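Long-range contact in VMB-1 (PDB 6JV4), which probably hydrolyses the amide bond of beta-lactam antibiotics with the help of two zinc ions, as a subclass B1 metallo-beta-lactamase: residues Val42-Thr47 with Lys71-Lys76. Sequence-based numbering, arbitrary orientation.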
ATOM      1  N   VAL A  42      -3.448   8.828  -2.341  1.00  9.54           N
ATOM      2  CA  VAL A  42      -3.629  10.065  -1.544  1.00  9.71           C
ATOM      3  C   VAL A  42      -5.113  10.170  -1.247  1.00 10.18           C
ATOM      4  O   VAL A  42      -5.912  10.070  -2.204  1.00 10.44           O
ATOM      5  CB  VAL A  42      -3.127  11.316  -2.261  1.00 11.42           C
ATOM      6  CG1 VAL A  42      -3.461  12.538  -1.459  1.00 11.60           C
ATOM      7  CG2 VAL A  42      -1.638  11.265  -2.557  1.00 12.31           C
ATOM      8  N   VAL A  43      -5.439  10.240   0.027  1.00 10.46           N
ATOM      9  CA  VAL A  43      -6.844  10.343   0.488  1.00 11.18           C
ATOM     10  C   VAL A  43      -7.027  11.738   1.062  1.00 12.36           C
ATOM     11  O   VAL A  43      -6.259  12.155   1.972  1.00 12.71           O
ATOM     12  CB  VAL A  43      -7.224   9.221   1.458  1.00 11.39           C
ATOM     13  CG1 VAL A  43      -8.682   9.339   1.911  1.00 12.22           C
ATOM     14  CG2 VAL A  43      -6.983   7.872   0.824  1.00 11.53           C
ATOM     15  N   ILE A  44      -8.071  12.403   0.571  1.00 13.31           N
ATOM     16  CA  ILE A  44      -8.378  13.813   0.955  1.00 14.99           C
ATOM     17  C   ILE A  44      -9.610  13.772   1.853  1.00 14.49           C
ATOM     18  O   ILE A  44     -10.621  13.150   1.450  1.00 16.85           O
ATOM     19  CB  ILE A  44      -8.605  14.684  -0.284  1.00 16.13           C
ATOM     20  CG1 ILE A  44      -7.373  14.717  -1.184  1.00 19.16           C
ATOM     21  CG2 ILE A  44      -9.047  16.106   0.108  1.00 17.61           C
ATOM     22  CD1 ILE A  44      -7.662  15.212  -2.554  1.00 21.71           C
ATOM     23  N   ASN A  45      -9.496  14.433   3.006  1.00 15.66           N
ATOM     24  CA  ASN A  45     -10.535  14.564   4.048  1.00 15.71           C
ATOM     25  C   ASN A  45     -10.612  16.052   4.433  1.00 16.33           C
ATOM     26  O   ASN A  45      -9.794  16.510   5.241  1.00 17.93           O
ATOM     27  CB  ASN A  45     -10.240  13.652   5.242  1.00 18.56           C
ATOM     28  CG  ASN A  45     -11.329  13.648   6.287  1.00 20.57           C
ATOM     29  OD1 ASN A  45     -12.486  13.664   5.919  1.00 23.38           O
ATOM     30  ND2 ASN A  45     -10.987  13.603   7.566  1.00 19.62           N
ATOM     31  N   GLY A  46     -11.561  16.767   3.819  1.00 21.47           N
ATOM     32  CA  GLY A  46     -11.705  18.232   3.936  1.00 20.71           C
ATOM     33  C   GLY A  46     -10.473  18.895   3.386  1.00 20.50           C
ATOM     34  O   GLY A  46     -10.244  18.746   2.162  1.00 24.35           O
ATOM     35  N   THR A  47      -9.691  19.572   4.222  1.00 19.98           N
ATOM     36  CA  THR A  47      -8.448  20.249   3.777  1.00 23.76           C
ATOM     37  C   THR A  47      -7.225  19.418   4.158  1.00 23.01           C
ATOM     38  O   THR A  47      -6.125  19.940   3.989  1.00 23.58           O
ATOM     39  CB  THR A  47      -8.313  21.673   4.320  1.00 25.17           C
ATOM     40  OG1 THR A  47      -8.335  21.588   5.739  1.00 26.00           O
ATOM     41  CG2 THR A  47      -9.408  22.564   3.784  1.00 30.56           C
ATOM     42  N   LYS A  71      -2.518  22.290  -3.925  1.00 27.88           N
ATOM     43  CA  LYS A  71      -4.000  22.182  -3.993  1.00 27.32           C
ATOM     44  C   LYS A  71      -4.638  22.852  -2.773  1.00 26.28           C
ATOM     45  O   LYS A  71      -5.857  22.783  -2.644  1.00 30.75           O
ATOM     46  CB  LYS A  71      -4.433  20.722  -4.129  1.00 30.09           C
ATOM     47  CG  LYS A  71      -4.255  20.148  -5.517  1.00 34.25           C
ATOM     48  CD  LYS A  71      -4.542  18.665  -5.621  1.00 41.50           C
ATOM     49  CE  LYS A  71      -5.937  18.249  -5.192  1.00 42.51           C
ATOM     50  NZ  LYS A  71      -6.973  18.723  -6.142  1.00 42.59           N
ATOM     51  N   GLY A  72      -3.844  23.463  -1.905  1.00 25.86           N
ATOM     52  CA  GLY A  72      -4.319  24.100  -0.666  1.00 25.97           C
ATOM     53  C   GLY A  72      -4.590  23.087   0.441  1.00 25.74           C
ATOM     54  O   GLY A  72      -5.256  23.437   1.414  1.00 24.85           O
ATOM     55  N   LEU A  73      -4.023  21.888   0.348  1.00 22.40           N
ATOM     56  CA  LEU A  73      -4.204  20.840   1.383  1.00 20.47           C
ATOM     57  C   LEU A  73      -2.985  20.763   2.303  1.00 21.11           C
ATOM     58  O   LEU A  73      -1.894  21.131   1.881  1.00 22.63           O
ATOM     59  CB  LEU A  73      -4.423  19.515   0.651  1.00 18.93           C
ATOM     60  CG  LEU A  73      -5.597  19.464  -0.321  1.00 19.33           C
ATOM     61  CD1 LEU A  73      -5.582  18.163  -1.112  1.00 20.67           C
ATOM     62  CD2 LEU A  73      -6.938  19.642   0.400  1.00 20.93           C
ATOM     63  N   THR A  74      -3.201  20.324   3.540  1.00 19.94           N
ATOM     64  CA  THR A  74      -2.166  19.994   4.543  1.00 21.09           C
ATOM     65  C   THR A  74      -1.931  18.472   4.517  1.00 22.06           C
ATOM     66  O   THR A  74      -2.897  17.712   4.736  1.00 20.04           O
ATOM     67  CB  THR A  74      -2.585  20.402   5.952  1.00 23.01           C
ATOM     68  OG1 THR A  74      -2.764  21.810   5.857  1.00 28.72           O
ATOM     69  CG2 THR A  74      -1.540  20.136   7.008  1.00 27.52           C
ATOM     70  N   ILE A  75      -0.687  18.058   4.330  1.00 21.07           N
ATOM     71  CA  ILE A  75      -0.345  16.615   4.427  1.00 20.65           C
ATOM     72  C   ILE A  75      -0.227  16.272   5.915  1.00 20.05           C
ATOM     73  O   ILE A  75       0.756  16.681   6.564  1.00 20.73           O
ATOM     74  CB  ILE A  75       0.886  16.306   3.551  1.00 23.25           C
ATOM     75  CG1 ILE A  75       1.378  14.879   3.816  1.00 24.10           C
ATOM     76  CG2 ILE A  75       2.011  17.333   3.734  1.00 27.64           C
ATOM     77  CD1 ILE A  75       0.442  13.819   3.347  1.00 26.56           C
ATOM     78  N   LYS A  76      -1.209  15.548   6.437  1.00 18.01           N
ATOM     79  CA  LYS A  76      -1.414  15.259   7.877  1.00 18.65           C
ATOM     80  C   LYS A  76      -0.691  13.981   8.293  1.00 18.25           C
ATOM     81  O   LYS A  76      -0.105  13.926   9.399  1.00 17.03           O
ATOM     82  CB  LYS A  76      -2.898  15.093   8.229  1.00 23.94           C
ATOM     83  CG  LYS A  76      -3.584  16.400   8.589  1.00 30.89           C
ATOM     84  CD  LYS A  76      -3.011  17.038   9.849  1.00 36.20           C
ATOM     85  CE  LYS A  76      -3.613  18.393  10.144  1.00 41.26           C
ATOM     86  NZ  LYS A  76      -3.063  18.955  11.401  1.00 45.38           N
TER
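T74 N donates a nearly straight hydrogen bond of 3.0 Å to T47 O (169° at the hydrogen), and the CA atoms of T47 and L73 come within 4.9 Å. The same carbonyl oxygen also receives a CA-H...O contact from L73 CA at 3.4 Å, bent to 130°, so it serves two neighbouring residues of the 71-76 segment. L73 carries most of the side-chain contact. With CG anti to its own carbonyl carbon (chi1 -58°), the end of the side chain swings in against I44 and T47: CD2 packs 3.7 Å from T47 CA and also comes near I44 CG2, while CD1 meets I44 CG1 and CD1, both at 3.9 Å. The I44 and L73 side chains cross at about a right angle. I68 of helix 58-70 also touches L73, and Y22 touches both I44 and K71, whose CE lies loosely at 4.4 Å from I44 CD1. G72, with positive phi, closes that helix in a Schellman motif and turns the chain into strand 74-79. The T74-T47 bond, from the turn residue just before strand 48-52, begins the parallel pairing of 48-52 with 74-79, which T74 and K76 continue with A49: a right-handed beta-alpha-beta crossover through helix 58-70, a building block of the metallo-beta-lactamase alpha-beta/beta-alpha sandwich, here at the surface, where these strands begin, away from the zinc sites.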